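Local coordinates for benzoylformate decarboxylase (Mycobacterium smegmatis, PDB 4Q9D), which belongs to the thiamine pyrophosphate-dependent enzymes, a family of three-domain alpha/beta proteins, and binds a magnesium ion in its C-terminal domain, at residues G28-S33 with I161-W166; G100-E105 with Y112-D117; V126-E131 with F142-A147. All coordinates share one frame; numbering follows the deposited sequence.

Contact 1 closes the widest loop: residues 28-33, after the first strand (22-25) of the N-terminal domain, meet residues 161-166 at the end of strand 157-162. The two other contacts lie within that span, one after the other. Contact 2 closes a short loop as the chain leaves strand 95-101 and folds back on itself, and contact 3 then sets strand 128-130 against helix 138-150. All three reach the same parallel sheet, in which strand 157-162 runs between 95-101 and 128-130. Arg104 joins contact 2 to contact 1 through a salt bridge with Asp165, and Gln101 joins it to contact 3 by a probable hydrogen bond to Glu131.

Contact 1 (G28-S33 with I161-W166); sequences GSTEES and IPLDDW
Ser33 meets Leu163 and Trp166, and Thr30 meets Leu163, where the turn leading into helix 32-35 reaches the chain leaving strand 157-162 of the parallel sheet in the N-terminal alpha/beta domain. One hydrogen bond crosses the contact: Ser33 OG donates to Leu163 O over 2.6 Å. The hydroxyl arrives in the carbonyl plane on a lone pair, at a C=O...O angle of 126°. With OG lying between its own backbone N and carbonyl carbon (chi1 59°), this short side chain can reach a backbone oxygen in a stretch of helical angles without regular helical bonds. Within its own segment, Thr30 OG1 donates to Glu31 OE2 in a very short bond, and Glu31 is itself held by His73 and Thr74 at the end of the neighbouring strand 68-72.

The remaining contacts across the two segments are van der Waals. Leu163 CB lies 3.7 Å from Thr30 O, and its CD2 branch meets Thr30 CG2 at 4.2 Å, the two side chains crossing at about a right angle. Branched Thr30 thus offers leucine a methyl besides its hydroxyl. Trp166, broad enough to span several elements, also packs on Phe34, Val138 and helix 7-18; toward Ser33 it presents the pyrrole side, CD1 standing 3.4 Å from OG.

Contact 2 (G100-E105 with Y112-D117); sequences GQQTRE and YLNNPD
Gln101 OE1 is gripped by two backbone amides, Asn115 N across the contact at 2.8 Å and Gln102 N from its own segment at 2.9 Å, both in the carbonyl plane. The other half of the same amide donates: Gln101 NE2 reaches Asn115 O at 2.8 Å, standing above that carbonyl's plane, and also bonds Glu131. Glutamine suits this place because one end group can serve both the N-H and the C=O of a single residue. Its CG runs opposite the backbone N (chi1 168°) and the chain then bends at chi2, turning the amide onto Asn115. With both ends bonded, the amide's rotation is fixed.

Gln102 divides its amide between the two segments: NE2 meets Tyr112 O at 2.8 Å, almost straight at hydrogen (171°), while OE1 accepts from Thr103 N. This NE2 also bonds Tyr281 of the second subunit. Asn114 OD1 lies 3.1 Å from Gln101 OE1, two acceptors close without a bond; its ND2 is held by Asp110. A water bridges Gly100 O and Asn115 ND2. Further along its own segment, Thr103 OG1 accepts from Glu105 N, an ST turn that follows the C-terminal end of a parallel beta strand in this alpha/beta domain.

Contact 3 (V126-E131 with F142-A147); sequences VKWSYE and FMQAYA. With FMT (formic acid), chain G.
Strand 128-130 passes helix 138-150 with Trp128 and Ala145 closest, their CA atoms 7.7 Å apart, and no hydrogen bond joins the two segments. The indole of Trp128 makes the contact. Its CG lies opposite the backbone N (chi1 -177°), and with chi2 near 61° the six-membered ring reaches the helix, where CZ3 comes within 3.6 Å of Ala145 CA and has Ala145 CB near its plane at 3.9 Å. Small alanine lets the large ring come this close to the helix backbone.

One residue earlier, Gln144, its chain extended beyond CG, crosses the indole at about a right angle, with amide and ring planes 26° apart. Its OE1 approaches CZ2 obliquely at 3.1 Å, while CG lies 3.7 Å from CH2. NE2 is bonded to Val108 O of the third subunit, so glutamine lies along the ring's CZ2-CH2 side and joins a subunit interface with its tip. Tyr130 CB lies 3.4 Å above one indole face, offset toward the rim. Tyr146 OH donates a very short bond to a formic acid, probably from the crystallisation liquor, which also bonds Val179 N. The arrangement is that of a beta-alpha-beta unit, strand 128-130 leading through helix 138-150 to parallel strand 157-162, with the helix packed on the sheet.

Contact 1 (G28-S33 with I161-W166)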
loop_
_atom_site.group_PDB
_atom_site.type_symbol
_atom_site.label_atom_id
_atom_site.label_comp_id
_atom_site.label_asym_id
_atom_site.label_seq_id
_atom_site.Cartn_x
_atom_site.Cartn_y
_atom_site.Cartn_z
ATOM N N GLY B 28 -18.363 -0.804 -19.564
ATOM C CA GLY B 28 -19.005 0.330 -18.924
ATOM C C GLY B 28 -18.550 1.628 -19.566
ATOM O O GLY B 28 -17.675 1.626 -20.446
ATOM N N SER B 29 -19.109 2.737 -19.091
ATOM C CA SER B 29 -18.868 4.060 -19.674
ATOM C C SER B 29 -17.391 4.396 -19.760
ATOM O O SER B 29 -16.928 4.933 -20.776
ATOM C CB SER B 29 -19.568 5.132 -18.818
ATOM O OG SER B 29 -19.249 4.954 -17.430
ATOM N N THR B 30 -16.644 4.062 -18.702
ATOM C CA THR B 30 -15.217 4.416 -18.607
ATOM C C THR B 30 -14.348 3.541 -19.493
ATOM O O THR B 30 -13.158 3.821 -19.687
ATOM C CB THR B 30 -14.707 4.392 -17.126
ATOM O OG1 THR B 30 -15.206 3.220 -16.472
ATOM C CG2 THR B 30 -15.228 5.607 -16.368
ATOM N N GLU B 31 -14.954 2.502 -20.066
ATOM C CA GLU B 31 -14.240 1.629 -21.008
ATOM C C GLU B 31 -14.691 1.851 -22.472
ATOM O O GLU B 31 -14.110 1.274 -23.393
ATOM C CB GLU B 31 -14.377 0.135 -20.605
ATOM C CG GLU B 31 -13.807 -0.178 -19.182
ATOM C CD GLU B 31 -14.555 0.560 -18.096
ATOM O OE1 GLU B 31 -15.806 0.462 -18.076
ATOM O OE2 GLU B 31 -13.908 1.265 -17.280
ATOM N N GLU B 32 -15.710 2.681 -22.691
ATOM C CA GLU B 32 -16.193 2.891 -24.066
ATOM C C GLU B 32 -15.105 3.358 -25.056
ATOM O O GLU B 32 -15.018 2.863 -26.188
ATOM C CB GLU B 32 -17.394 3.836 -24.108
ATOM C CG GLU B 32 -17.557 4.493 -25.475
ATOM C CD GLU B 32 -19.007 4.689 -25.868
ATOM O OE1 GLU B 32 -19.870 4.696 -24.958
ATOM O OE2 GLU B 32 -19.280 4.831 -27.087
ATOM N N SER B 33 -14.229 4.258 -24.641
ATOM C CA SER B 33 -13.239 4.732 -25.604
ATOM C C SER B 33 -12.215 3.662 -25.932
ATOM O O SER B 33 -11.575 3.722 -26.997
ATOM C CB SER B 33 -12.551 6.023 -25.134
ATOM O OG SER B 33 -11.891 5.837 -23.894
ATOM N N ILE B 161 -6.310 2.731 -17.230
ATOM C CA ILE B 161 -6.131 3.657 -18.372
ATOM C C ILE B 161 -7.209 4.749 -18.415
ATOM O O ILE B 161 -8.381 4.481 -18.735
ATOM C CB ILE B 161 -6.138 2.933 -19.744
ATOM C CG1 ILE B 161 -5.268 1.644 -19.725
ATOM C CG2 ILE B 161 -5.732 3.911 -20.877
ATOM C CD1 ILE B 161 -3.801 1.955 -19.517
ATOM N N PRO B 162 -6.820 5.989 -18.099
ATOM C CA PRO B 162 -7.735 7.145 -18.224
ATOM C C PRO B 162 -8.434 7.160 -19.604
ATOM O O PRO B 162 -7.803 6.964 -20.639
ATOM C CB PRO B 162 -6.808 8.349 -18.056
ATOM C CG PRO B 162 -5.693 7.827 -17.129
ATOM C CD PRO B 162 -5.475 6.377 -17.636
ATOM N N LEU B 163 -9.746 7.342 -19.613
ATOM C CA LEU B 163 -10.513 7.122 -20.839
ATOM C C LEU B 163 -10.121 8.067 -21.990
ATOM O O LEU B 163 -10.383 7.772 -23.153
ATOM C CB LEU B 163 -12.015 7.201 -20.540
ATOM C CG LEU B 163 -12.574 8.553 -20.053
ATOM C CD1 LEU B 163 -12.977 9.478 -21.260
ATOM C CD2 LEU B 163 -13.773 8.283 -19.189
ATOM N N ASP B 164 -9.470 9.183 -21.678
ATOM C CA ASP B 164 -9.161 10.167 -22.714
ATOM C C ASP B 164 -7.884 9.800 -23.425
ATOM O O ASP B 164 -7.564 10.395 -24.443
ATOM C CB ASP B 164 -9.115 11.618 -22.156
ATOM C CG ASP B 164 -8.181 11.762 -20.957
ATOM O OD1 ASP B 164 -8.212 10.889 -20.067
ATOM O OD2 ASP B 164 -7.419 12.742 -20.889
ATOM N N ASP B 165 -7.157 8.809 -22.912
ATOM C CA ASP B 165 -5.860 8.474 -23.491
ATOM C C ASP B 165 -5.982 7.919 -24.915
ATOM O O ASP B 165 -5.109 8.126 -25.756
ATOM C CB ASP B 165 -5.080 7.458 -22.604
ATOM C CG ASP B 165 -4.450 8.110 -21.358
ATOM O OD1 ASP B 165 -4.632 9.337 -21.151
ATOM O OD2 ASP B 165 -3.784 7.394 -20.572
ATOM N N TRP B 166 -7.050 7.181 -25.166
ATOM C CA TRP B 166 -7.129 6.307 -26.333
ATOM C C TRP B 166 -7.180 7.101 -27.643
ATOM O O TRP B 166 -6.705 6.638 -28.672
ATOM C CB TRP B 166 -8.375 5.401 -26.203
ATOM C CG TRP B 166 -8.194 4.373 -25.098
ATOM C CD1 TRP B 166 -8.771 4.379 -23.865
ATOM C CD2 TRP B 166 -7.309 3.243 -25.122
ATOM N NE1 TRP B 166 -8.330 3.306 -23.129
ATOM C CE2 TRP B 166 -7.432 2.592 -23.876
ATOM C CE3 TRP B 166 -6.439 2.714 -26.081
ATOM C CZ2 TRP B 166 -6.733 1.426 -23.568
ATOM C CZ3 TRP B 166 -5.725 1.563 -25.767
ATOM C CH2 TRP B 166 -5.875 0.934 -24.513
#

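Contact 2 (G100-E105 with Y112-D117)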
loop_
_atom_site.group_PDB
_atom_site.type_symbol
_atom_site.label_atom_id
_atom_site.label_comp_id
_atom_site.label_asym_id
_atom_site.label_seq_id
_atom_site.Cartn_x
_atom_site.Cartn_y
_atom_site.Cartn_z
ATOM N N GLY B 100 -10.953 0.821 -17.125
ATOM C CA GLY B 100 -11.043 2.214 -17.519
ATOM C C GLY B 100 -10.885 3.069 -16.277
ATOM O O GLY B 100 -11.047 2.596 -15.139
ATOM N N GLN B 101 -10.546 4.331 -16.493
ATOM C CA GLN B 101 -10.343 5.286 -15.412
ATOM C C GLN B 101 -10.957 6.624 -15.865
ATOM O O GLN B 101 -11.125 6.850 -17.068
ATOM C CB GLN B 101 -8.834 5.399 -15.170
ATOM C CG GLN B 101 -8.390 6.545 -14.272
ATOM C CD GLN B 101 -8.853 6.385 -12.827
ATOM O OE1 GLN B 101 -10.026 6.617 -12.497
ATOM N NE2 GLN B 101 -7.913 6.053 -11.945
ATOM N N GLN B 102 -11.329 7.495 -14.931
ATOM C CA GLN B 102 -11.857 8.796 -15.324
ATOM C C GLN B 102 -10.831 9.599 -16.131
ATOM O O GLN B 102 -9.611 9.423 -15.993
ATOM C CB GLN B 102 -12.395 9.601 -14.114
ATOM C CG GLN B 102 -13.897 9.367 -13.888
ATOM C CD GLN B 102 -14.755 10.185 -14.886
ATOM O OE1 GLN B 102 -14.262 10.603 -15.932
ATOM N NE2 GLN B 102 -16.020 10.442 -14.538
ATOM N N THR B 103 -11.338 10.477 -16.988
ATOM C CA THR B 103 -10.493 11.270 -17.870
ATOM C C THR B 103 -9.478 12.093 -17.067
ATOM O O THR B 103 -9.786 12.587 -15.970
ATOM C CB THR B 103 -11.347 12.239 -18.772
ATOM O OG1 THR B 103 -10.473 13.196 -19.338
ATOM C CG2 THR B 103 -12.376 12.994 -17.941
ATOM N N ARG B 104 -8.271 12.236 -17.605
ATOM C CA ARG B 104 -7.284 13.120 -16.990
ATOM C C ARG B 104 -7.790 14.564 -16.889
ATOM O O ARG B 104 -7.250 15.356 -16.100
ATOM C CB ARG B 104 -5.957 13.092 -17.769
ATOM C CG ARG B 104 -5.344 11.717 -17.915
ATOM C CD ARG B 104 -3.986 11.800 -18.594
ATOM N NE ARG B 104 -3.491 10.466 -18.915
ATOM C CZ ARG B 104 -2.677 9.744 -18.152
ATOM N NH1 ARG B 104 -2.237 10.230 -16.990
ATOM N NH2 ARG B 104 -2.302 8.534 -18.562
ATOM N N GLU B 105 -8.824 14.912 -17.671
ATOM C CA GLU B 105 -9.341 16.293 -17.670
ATOM C C GLU B 105 -10.114 16.618 -16.395
ATOM O O GLU B 105 -10.364 17.773 -16.122
ATOM C CB GLU B 105 -10.286 16.552 -18.862
ATOM C CG GLU B 105 -9.729 16.139 -20.203
ATOM C CD GLU B 105 -9.024 17.290 -20.883
ATOM O OE1 GLU B 105 -8.213 17.041 -21.793
ATOM O OE2 GLU B 105 -9.281 18.452 -20.494
ATOM N N TYR B 112 -17.514 11.297 -10.480
ATOM C CA TYR B 112 -18.287 10.050 -10.364
ATOM C C TYR B 112 -17.537 8.959 -11.114
ATOM O O TYR B 112 -17.061 9.194 -12.241
ATOM C CB TYR B 112 -19.633 10.232 -11.050
ATOM C CG TYR B 112 -20.739 9.246 -10.716
ATOM C CD1 TYR B 112 -21.288 9.192 -9.445
ATOM C CD2 TYR B 112 -21.291 8.438 -11.702
ATOM C CE1 TYR B 112 -22.350 8.352 -9.149
ATOM C CE2 TYR B 112 -22.348 7.576 -11.416
ATOM C CZ TYR B 112 -22.871 7.549 -10.144
ATOM O OH TYR B 112 -23.941 6.738 -9.853
ATOM N N LEU B 113 -17.452 7.781 -10.488
ATOM C CA LEU B 113 -16.786 6.602 -11.067
ATOM C C LEU B 113 -15.290 6.783 -11.328
ATOM O O LEU B 113 -14.693 6.033 -12.078
ATOM C CB LEU B 113 -17.513 6.124 -12.321
ATOM C CG LEU B 113 -18.816 5.379 -11.950
ATOM C CD1 LEU B 113 -19.742 5.270 -13.147
ATOM C CD2 LEU B 113 -18.555 3.977 -11.334
ATOM N N ASN B 114 -14.691 7.790 -10.709
ATOM C CA ASN B 114 -13.232 7.872 -10.621
ATOM C C ASN B 114 -12.730 6.669 -9.831
ATOM O O ASN B 114 -13.444 6.135 -8.980
ATOM C CB ASN B 114 -12.844 9.146 -9.877
ATOM C CG ASN B 114 -11.380 9.467 -9.970
ATOM O OD1 ASN B 114 -10.750 9.262 -11.007
ATOM N ND2 ASN B 114 -10.829 10.037 -8.887
ATOM N N ASN B 115 -11.499 6.260 -10.107
ATOM C CA ASN B 115 -10.860 5.170 -9.404
ATOM C C ASN B 115 -9.558 5.711 -8.789
ATOM O O ASN B 115 -8.468 5.423 -9.275
ATOM C CB ASN B 115 -10.567 4.014 -10.370
ATOM C CG ASN B 115 -10.130 2.736 -9.637
ATOM O OD1 ASN B 115 -10.214 2.657 -8.407
ATOM N ND2 ASN B 115 -9.671 1.740 -10.388
ATOM N N PRO B 116 -9.677 6.508 -7.716
ATOM C CA PRO B 116 -8.501 7.140 -7.086
ATOM C C PRO B 116 -7.545 6.120 -6.485
ATOM O O PRO B 116 -8.000 5.117 -5.909
ATOM C CB PRO B 116 -9.104 8.044 -5.985
ATOM C CG PRO B 116 -10.434 7.437 -5.677
ATOM C CD PRO B 116 -10.931 6.793 -6.993
ATOM N N ASP B 117 -6.242 6.366 -6.644
ATOM C CA ASP B 117 -5.225 5.447 -6.159
ATOM C C ASP B 117 -5.518 4.045 -6.697
ATOM O O ASP B 117 -5.462 3.065 -5.960
ATOM C CB ASP B 117 -5.225 5.454 -4.619
ATOM C CG ASP B 117 -3.960 4.826 -4.018
ATOM O OD1 ASP B 117 -2.987 4.512 -4.766
ATOM O OD2 ASP B 117 -3.928 4.658 -2.777
HETATM O O HOH W 1 -9.147 2.215 -13.057
#

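Contact 3 (V126-E131 with F142-A147)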
loop_
_atom_site.group_PDB
_atom_site.type_symbol
_atom_site.label_atom_id
_atom_site.label_comp_id
_atom_site.label_asym_id
_atom_site.label_seq_id
_atom_site.Cartn_x
_atom_site.Cartn_y
_atom_site.Cartn_z
ATOM N N VAL B 126 -1.439 -8.765 -7.486
ATOM C CA VAL B 126 -0.904 -8.695 -8.843
ATOM C C VAL B 126 0.619 -8.616 -8.788
ATOM O O VAL B 126 1.162 -8.126 -7.807
ATOM C CB VAL B 126 -1.422 -7.436 -9.600
ATOM C CG1 VAL B 126 -2.835 -7.651 -10.084
ATOM C CG2 VAL B 126 -1.294 -6.169 -8.702
ATOM N N LYS B 127 1.296 -9.089 -9.837
ATOM C CA LYS B 127 2.743 -8.914 -9.951
ATOM C C LYS B 127 3.108 -7.444 -10.126
ATOM O O LYS B 127 4.198 -7.043 -9.790
ATOM C CB LYS B 127 3.324 -9.682 -11.152
ATOM C CG LYS B 127 3.218 -11.213 -11.076
ATOM C CD LYS B 127 3.880 -11.861 -12.300
ATOM C CE LYS B 127 5.418 -11.809 -12.208
ATOM N NZ LYS B 127 6.007 -12.534 -13.407
ATOM N N TRP B 128 2.181 -6.649 -10.652
ATOM C CA TRP B 128 2.493 -5.301 -11.056
ATOM C C TRP B 128 1.177 -4.572 -11.297
ATOM O O TRP B 128 0.214 -5.150 -11.816
ATOM C CB TRP B 128 3.300 -5.332 -12.351
ATOM C CG TRP B 128 3.756 -3.986 -12.864
ATOM C CD1 TRP B 128 4.573 -3.100 -12.223
ATOM C CD2 TRP B 128 3.480 -3.406 -14.156
ATOM N NE1 TRP B 128 4.788 -1.997 -13.011
ATOM C CE2 TRP B 128 4.155 -2.176 -14.216
ATOM C CE3 TRP B 128 2.727 -3.804 -15.256
ATOM C CZ2 TRP B 128 4.071 -1.324 -15.326
ATOM C CZ3 TRP B 128 2.674 -2.966 -16.369
ATOM C CH2 TRP B 128 3.334 -1.750 -16.390
ATOM N N SER B 129 1.158 -3.292 -10.954
ATOM C CA SER B 129 -0.059 -2.489 -11.009
ATOM C C SER B 129 0.395 -1.101 -11.514
ATOM O O SER B 129 1.344 -0.525 -10.980
ATOM C CB SER B 129 -0.605 -2.393 -9.579
ATOM O OG SER B 129 -1.822 -1.746 -9.536
ATOM N N TYR B 130 -0.249 -0.549 -12.537
ATOM C CA TYR B 130 0.295 0.681 -13.134
ATOM C C TYR B 130 -0.768 1.521 -13.822
ATOM O O TYR B 130 -1.691 0.975 -14.423
ATOM C CB TYR B 130 1.359 0.279 -14.154
ATOM C CG TYR B 130 2.200 1.399 -14.723
ATOM C CD1 TYR B 130 3.100 2.106 -13.926
ATOM C CD2 TYR B 130 2.136 1.712 -16.077
ATOM C CE1 TYR B 130 3.905 3.125 -14.475
ATOM C CE2 TYR B 130 2.946 2.707 -16.630
ATOM C CZ TYR B 130 3.812 3.412 -15.836
ATOM O OH TYR B 130 4.591 4.394 -16.427
ATOM N N GLU B 131 -0.641 2.842 -13.717
ATOM C CA GLU B 131 -1.443 3.781 -14.504
ATOM C C GLU B 131 -0.453 4.705 -15.220
ATOM O O GLU B 131 0.301 5.394 -14.560
ATOM C CB GLU B 131 -2.292 4.631 -13.578
ATOM C CG GLU B 131 -3.272 5.603 -14.292
ATOM C CD GLU B 131 -4.382 6.031 -13.342
ATOM O OE1 GLU B 131 -5.451 5.353 -13.269
ATOM O OE2 GLU B 131 -4.179 7.014 -12.634
ATOM N N PHE B 142 1.239 -1.579 -22.134
ATOM C CA PHE B 142 0.740 -2.911 -22.499
ATOM C C PHE B 142 1.874 -3.896 -22.773
ATOM O O PHE B 142 1.819 -5.060 -22.342
ATOM C CB PHE B 142 -0.248 -2.837 -23.671
ATOM C CG PHE B 142 -1.665 -2.529 -23.244
ATOM C CD1 PHE B 142 -2.108 -1.211 -23.125
ATOM C CD2 PHE B 142 -2.556 -3.550 -22.982
ATOM C CE1 PHE B 142 -3.411 -0.931 -22.757
ATOM C CE2 PHE B 142 -3.885 -3.266 -22.592
ATOM C CZ PHE B 142 -4.300 -1.953 -22.476
ATOM N N MET B 143 2.921 -3.452 -23.464
ATOM C CA MET B 143 4.030 -4.368 -23.764
ATOM C C MET B 143 4.666 -4.792 -22.454
ATOM O O MET B 143 5.034 -5.943 -22.247
ATOM C CB MET B 143 5.086 -3.689 -24.662
ATOM C CG MET B 143 6.229 -4.645 -25.042
ATOM S SD MET B 143 5.633 -5.963 -26.138
ATOM C CE MET B 143 5.781 -7.388 -25.049
ATOM N N GLN B 144 4.808 -3.815 -21.564
ATOM C CA GLN B 144 5.390 -4.057 -20.268
ATOM C C GLN B 144 4.483 -4.994 -19.434
ATOM O O GLN B 144 4.981 -5.913 -18.726
ATOM C CB GLN B 144 5.634 -2.690 -19.585
ATOM C CG GLN B 144 6.318 -2.750 -18.270
ATOM C CD GLN B 144 6.804 -1.364 -17.766
ATOM O OE1 GLN B 144 6.858 -1.157 -16.574
ATOM N NE2 GLN B 144 7.244 -0.473 -18.674
ATOM N N ALA B 145 3.163 -4.791 -19.525
ATOM C CA ALA B 145 2.246 -5.643 -18.767
ATOM C C ALA B 145 2.454 -7.099 -19.185
ATOM O O ALA B 145 2.543 -7.996 -18.335
ATOM C CB ALA B 145 0.789 -5.236 -18.961
ATOM N N TYR B 146 2.539 -7.318 -20.497
ATOM C CA TYR B 146 2.783 -8.646 -21.076
ATOM C C TYR B 146 4.124 -9.199 -20.601
ATOM O O TYR B 146 4.218 -10.359 -20.229
ATOM C CB TYR B 146 2.768 -8.558 -22.631
ATOM C CG TYR B 146 3.096 -9.868 -23.369
ATOM C CD1 TYR B 146 2.092 -10.592 -24.010
ATOM C CD2 TYR B 146 4.406 -10.336 -23.466
ATOM C CE1 TYR B 146 2.381 -11.760 -24.710
ATOM C CE2 TYR B 146 4.707 -11.513 -24.153
ATOM C CZ TYR B 146 3.693 -12.216 -24.765
ATOM O OH TYR B 146 3.984 -13.378 -25.448
ATOM N N ALA B 147 5.163 -8.362 -20.612
ATOM C CA ALA B 147 6.470 -8.784 -20.138
ATOM C C ALA B 147 6.433 -9.250 -18.679
ATOM O O ALA B 147 7.007 -10.303 -18.331
ATOM C CB ALA B 147 7.514 -7.658 -20.328
HETATM C C FMT G . 7.306 -14.177 -24.828
HETATM O O1 FMT G . 6.130 -14.492 -25.064
HETATM O O2 FMT G . 7.759 -13.071 -25.158
#